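Local coordinates for protein Niban 2 (Homo sapiens, PDB 7CTP) that may help to suppress apoptosis and to promote melanoma cell invasion, the part described here holding its PH domain and long helices, at residues T306-D309 / Q310-S314; F40-M43 / R44-E48. All blocks are in the same frame, centred on the assembly; numbering follows the deposited sequence.

Interaction 1. Residues T306-D309 / Q310-S314; sequences TDMD and QIITS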
loop_
_atom_site.group_PDB
_atom_site.type_symbol
_atom_site.label_atom_id
_atom_site.label_comp_id
_atom_site.label_asym_id
_atom_site.label_seq_id
_atom_site.Cartn_x
_atom_site.Cartn_y
_atom_site.Cartn_z
ATOM N N THR A 306 -27.414 -17.605 -9.963
ATOM C CA THR A 306 -28.779 -18.124 -9.971
ATOM C C THR A 306 -29.655 -17.423 -8.936
ATOM O O THR A 306 -30.807 -17.059 -9.220
ATOM C CB THR A 306 -28.759 -19.629 -9.706
ATOM O OG1 THR A 306 -27.986 -20.276 -10.723
ATOM C CG2 THR A 306 -30.171 -20.196 -9.707
ATOM N N ASP A 307 -29.133 -17.235 -7.726
ATOM C CA ASP A 307 -29.929 -16.798 -6.589
ATOM C C ASP A 307 -29.747 -15.324 -6.257
ATOM O O ASP A 307 -30.212 -14.887 -5.202
ATOM C CB ASP A 307 -29.600 -17.642 -5.357
ATOM C CG ASP A 307 -30.108 -19.067 -5.475
ATOM O OD1 ASP A 307 -31.051 -19.297 -6.264
ATOM O OD2 ASP A 307 -29.559 -19.952 -4.783
ATOM N N MET A 308 -29.104 -14.561 -7.144
ATOM C CA MET A 308 -28.786 -13.152 -6.934
ATOM C C MET A 308 -29.915 -12.358 -6.281
ATOM O O MET A 308 -29.722 -11.719 -5.241
ATOM C CB MET A 308 -28.408 -12.528 -8.280
ATOM C CG MET A 308 -28.160 -11.035 -8.229
ATOM S SD MET A 308 -26.714 -10.619 -7.234
ATOM C CE MET A 308 -25.393 -11.225 -8.293
ATOM N N ASP A 309 -31.108 -12.394 -6.876
ATOM C CA ASP A 309 -32.201 -11.568 -6.368
ATOM C C ASP A 309 -32.630 -11.996 -4.969
ATOM O O ASP A 309 -32.999 -11.153 -4.142
ATOM C CB ASP A 309 -33.387 -11.620 -7.332
ATOM C CG ASP A 309 -33.090 -10.949 -8.653
ATOM O OD1 ASP A 309 -32.111 -10.175 -8.722
ATOM O OD2 ASP A 309 -33.843 -11.189 -9.619
ATOM N N GLN A 310 -32.589 -13.296 -4.684
ATOM C CA GLN A 310 -32.982 -13.782 -3.366
ATOM C C GLN A 310 -31.927 -13.441 -2.318
ATOM O O GLN A 310 -32.257 -13.159 -1.157
ATOM C CB GLN A 310 -33.230 -15.288 -3.422
ATOM C CG GLN A 310 -34.469 -15.696 -4.239
ATOM C CD GLN A 310 -34.418 -15.233 -5.696
ATOM O OE1 GLN A 310 -33.476 -15.539 -6.436
ATOM N NE2 GLN A 310 -35.435 -14.476 -6.111
ATOM N N ILE A 311 -30.648 -13.477 -2.706
ATOM C CA ILE A 311 -29.587 -13.064 -1.786
ATOM C C ILE A 311 -29.729 -11.584 -1.443
ATOM O O ILE A 311 -29.629 -11.190 -0.273
ATOM C CB ILE A 311 -28.202 -13.380 -2.383
ATOM C CG1 ILE A 311 -28.045 -14.891 -2.592
ATOM C CG2 ILE A 311 -27.089 -12.867 -1.456
ATOM C CD1 ILE A 311 -26.770 -15.280 -3.320
ATOM N N ILE A 312 -30.003 -10.746 -2.446
ATOM C CA ILE A 312 -30.191 -9.316 -2.198
ATOM C C ILE A 312 -31.357 -9.089 -1.242
ATOM O O ILE A 312 -31.277 -8.280 -0.308
ATOM C CB ILE A 312 -30.399 -8.566 -3.525
ATOM C CG1 ILE A 312 -29.137 -8.632 -4.391
ATOM C CG2 ILE A 312 -30.795 -7.110 -3.257
ATOM C CD1 ILE A 312 -29.371 -8.184 -5.821
ATOM N N THR A 313 -32.465 -9.801 -1.471
ATOM C CA THR A 313 -33.636 -9.686 -0.608
ATOM C C THR A 313 -33.310 -10.085 0.824
ATOM O O THR A 313 -33.709 -9.411 1.785
ATOM C CB THR A 313 -34.756 -10.561 -1.164
ATOM O OG1 THR A 313 -35.171 -10.022 -2.424
ATOM C CG2 THR A 313 -35.925 -10.622 -0.200
ATOM N N SER A 314 -32.579 -11.188 0.985
ATOM C CA SER A 314 -32.225 -11.654 2.319
ATOM C C SER A 314 -31.279 -10.672 2.998
ATOM O O SER A 314 -31.425 -10.376 4.191
ATOM C CB SER A 314 -31.609 -13.050 2.235
ATOM O OG SER A 314 -30.773 -13.322 3.345
HETATM O O HOH W 1 -31.731 -14.122 -8.993
#
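Met-308 and Ile-312 meet one turn apart on helix 260-337, a worked example of i to i+4 pairing, here just past a hydrated irregularity. The apolar part comes first: Met-308 CG and SD both lie 3.9 Å from Ile-312 CD1, and the two chains cross obliquely. With CG anti to the backbone N (chi1 175°) and a bend at the next torsion, the methionine brings both atoms to that one methyl. On the neighbouring face, Ile-311 CG1 rests 3.4 Å from Asp-307 O, while its side chain also touches Phe-40, Phe-526 and Phe-529. With an alanine here, these three phenylalanines would probably be left with a gap between them, and Asp-307 O would lose the CG1 that rests on it.

Backbone bonds supply the regular part, with Ile-311 N donating to Asp-307 O and Ile-312 N to Met-308 O. Further back, Asp-307 (phi -103°, psi 12°) departs from helical values, and Thr-306 O stands 6.2 Å from Gln-310 N. A water fills in: it donates to Thr-306 O and accepts from Asp-309 N at 2.8 Å. The bent side chain of Gln-310 folds back so that OE1 receives a weak bond from the same water.

Asp-309 O is gripped twice, Thr-313 N and Thr-313 OG1 each donating to it at 3.0 Å from opposite faces of its carbonyl plane.

Interaction 2. Residues F40-M43 / R44-E48; sequences FNSM and RHEIE
Arg-44 CB sits 3.3 Å from Phe-40 O, the carbonyl that also accepts the arginine's own backbone N-H, and from there the side chain runs out beside the phenylalanine. Its CG is anti to the backbone N (chi1 -171°) and the chain stays extended as far as NE, a course that brings CD to 4.0 Å from Phe-40 CZ, with CE2 almost as near. Ring and side chain point the same way, although ring and guanidinium planes are 46° apart. At NE the arginine turns from aliphatic to polar company: it forms a salt bridge with Glu-48 OE2, at 3.3 Å a weak hydrogen bond, and the carboxylate carbon lies in the guanidinium plane at its edge. NH1 at the tip reaches a water, 3.0 Å away, that donates in turn to Asn-41 OD1, so a solvent molecule links two residues three positions apart.

Phe-40 with Arg-44 is the i to i+4 pairing of an alpha helix, here the C-terminal part of helix 10-48, and three further pairs share that spacing. Ser-42 OG and Glu-46 OE1 share a second water, 2.6 Å from each, which donates to the carboxylate; Glu-46 OE2 turns to a salt bridge with Lys-202. The His-45 ring lies obliquely by Asn-41 O, its CD2 at 3.3 Å, while ND1 is hydrogen-bonded to Thr-50 OG1. On a further flank, Met-43 and Ile-47 run side by side. Their contact is apolar, Met-43 CE to Ile-47 CD1 at 4.2 Å, and Ile-47 CG1 covers Met-43 O, the acceptor of the isoleucine's own N-H.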
loop_
_atom_site.group_PDB
_atom_site.type_symbol
_atom_site.label_atom_id
_atom_site.label_comp_id
_atom_site.label_asym_id
_atom_site.label_seq_id
_atom_site.Cartn_x
_atom_site.Cartn_y
_atom_site.Cartn_z
ATOM N N PHE A 40 -19.524 -12.256 -3.916
ATOM C CA PHE A 40 -20.878 -11.777 -4.182
ATOM C C PHE A 40 -20.883 -10.296 -4.553
ATOM O O PHE A 40 -21.571 -9.883 -5.497
ATOM C CB PHE A 40 -21.779 -12.014 -2.974
ATOM C CG PHE A 40 -23.131 -11.393 -3.127
ATOM C CD1 PHE A 40 -24.102 -12.012 -3.894
ATOM C CD2 PHE A 40 -23.418 -10.166 -2.544
ATOM C CE1 PHE A 40 -25.346 -11.432 -4.058
ATOM C CE2 PHE A 40 -24.665 -9.583 -2.708
ATOM C CZ PHE A 40 -25.630 -10.225 -3.462
ATOM N N ASN A 41 -20.140 -9.470 -3.808
ATOM C CA ASN A 41 -20.161 -8.031 -4.086
ATOM C C ASN A 41 -19.604 -7.725 -5.470
ATOM O O ASN A 41 -20.124 -6.857 -6.187
ATOM C CB ASN A 41 -19.378 -7.264 -3.019
ATOM C CG ASN A 41 -20.064 -7.277 -1.665
ATOM O OD1 ASN A 41 -21.288 -7.386 -1.573
ATOM N ND2 ASN A 41 -19.272 -7.150 -0.604
ATOM N N SER A 42 -18.541 -8.426 -5.863
ATOM C CA SER A 42 -17.942 -8.192 -7.169
ATOM C C SER A 42 -18.887 -8.652 -8.266
ATOM O O SER A 42 -19.102 -7.943 -9.258
ATOM C CB SER A 42 -16.593 -8.906 -7.275
ATOM O OG SER A 42 -16.036 -8.779 -8.582
ATOM N N MET A 43 -19.486 -9.831 -8.089
ATOM C CA MET A 43 -20.411 -10.324 -9.104
ATOM C C MET A 43 -21.652 -9.454 -9.194
ATOM O O MET A 43 -22.190 -9.253 -10.289
ATOM C CB MET A 43 -20.791 -11.771 -8.818
ATOM C CG MET A 43 -19.654 -12.713 -9.077
ATOM S SD MET A 43 -20.190 -14.411 -8.881
ATOM C CE MET A 43 -21.282 -14.589 -10.308
ATOM N N ARG A 44 -22.120 -8.921 -8.066
ATOM C CA ARG A 44 -23.287 -8.050 -8.130
ATOM C C ARG A 44 -22.979 -6.801 -8.944
ATOM O O ARG A 44 -23.801 -6.365 -9.761
ATOM C CB ARG A 44 -23.773 -7.686 -6.731
ATOM C CG ARG A 44 -25.118 -6.967 -6.739
ATOM C CD ARG A 44 -25.569 -6.637 -5.336
ATOM N NE ARG A 44 -26.800 -5.856 -5.326
ATOM C CZ ARG A 44 -27.331 -5.328 -4.228
ATOM N NH1 ARG A 44 -26.733 -5.500 -3.057
ATOM N NH2 ARG A 44 -28.459 -4.631 -4.299
ATOM N N HIS A 45 -21.780 -6.233 -8.759
ATOM C CA HIS A 45 -21.385 -5.054 -9.525
ATOM C C HIS A 45 -21.345 -5.356 -11.018
ATOM O O HIS A 45 -21.855 -4.580 -11.834
ATOM C CB HIS A 45 -20.025 -4.541 -9.045
ATOM C CG HIS A 45 -20.097 -3.702 -7.808
ATOM N ND1 HIS A 45 -21.013 -2.685 -7.650
ATOM C CD2 HIS A 45 -19.366 -3.732 -6.668
ATOM C CE1 HIS A 45 -20.845 -2.123 -6.466
ATOM N NE2 HIS A 45 -19.851 -2.740 -5.850
ATOM N N GLU A 46 -20.746 -6.489 -11.394
ATOM C CA GLU A 46 -20.625 -6.832 -12.808
ATOM C C GLU A 46 -21.993 -7.097 -13.424
ATOM O O GLU A 46 -22.330 -6.545 -14.479
ATOM C CB GLU A 46 -19.710 -8.044 -12.981
ATOM C CG GLU A 46 -18.259 -7.771 -12.605
ATOM C CD GLU A 46 -17.407 -9.028 -12.565
ATOM O OE1 GLU A 46 -17.890 -10.064 -12.067
ATOM O OE2 GLU A 46 -16.249 -8.974 -13.027
ATOM N N ILE A 47 -22.807 -7.913 -12.751
ATOM C CA ILE A 47 -24.079 -8.354 -13.316
ATOM C C ILE A 47 -25.067 -7.197 -13.400
ATOM O O ILE A 47 -25.831 -7.080 -14.370
ATOM C CB ILE A 47 -24.636 -9.527 -12.487
ATOM C CG1 ILE A 47 -23.837 -10.801 -12.768
ATOM C CG2 ILE A 47 -26.116 -9.738 -12.772
ATOM C CD1 ILE A 47 -24.104 -11.916 -11.784
ATOM N N GLU A 48 -25.073 -6.328 -12.393
ATOM C CA GLU A 48 -25.945 -5.162 -12.416
ATOM C C GLU A 48 -25.340 -3.991 -13.178
ATOM O O GLU A 48 -26.033 -2.992 -13.402
ATOM C CB GLU A 48 -26.292 -4.741 -10.983
ATOM C CG GLU A 48 -27.184 -5.756 -10.253
ATOM C CD GLU A 48 -27.686 -5.270 -8.903
ATOM O OE1 GLU A 48 -28.720 -5.793 -8.435
ATOM O OE2 GLU A 48 -27.052 -4.378 -8.308
HETATM O O HOH W 2 -23.824 -6.045 -2.462
HETATM O O HOH W 3 -16.488 -10.820 -10.058
#

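Overall arrangement
From the N terminus, the chain first reaches interaction 2 near the end of helix 10-48, then passes through the PH domain and two further helices before entering helix 260-337, which carries interaction 1. Both contacts are local to one helix: neither closes a long loop, and they follow in series without nesting or crossing. Their centres nevertheless lie only about 12 Å apart, because helices 10-48 and 260-337 pack together. Phe-40 CE1 meets Ile-311 CG2 at 3.4 Å and also touches Met-308 SD, while Ile-312 CD1 lies against Arg-44 NE and Glu-48 OE1. The loop carrying Phe-529, late in the chain, joins this meeting of helices by reaching Phe-40 too.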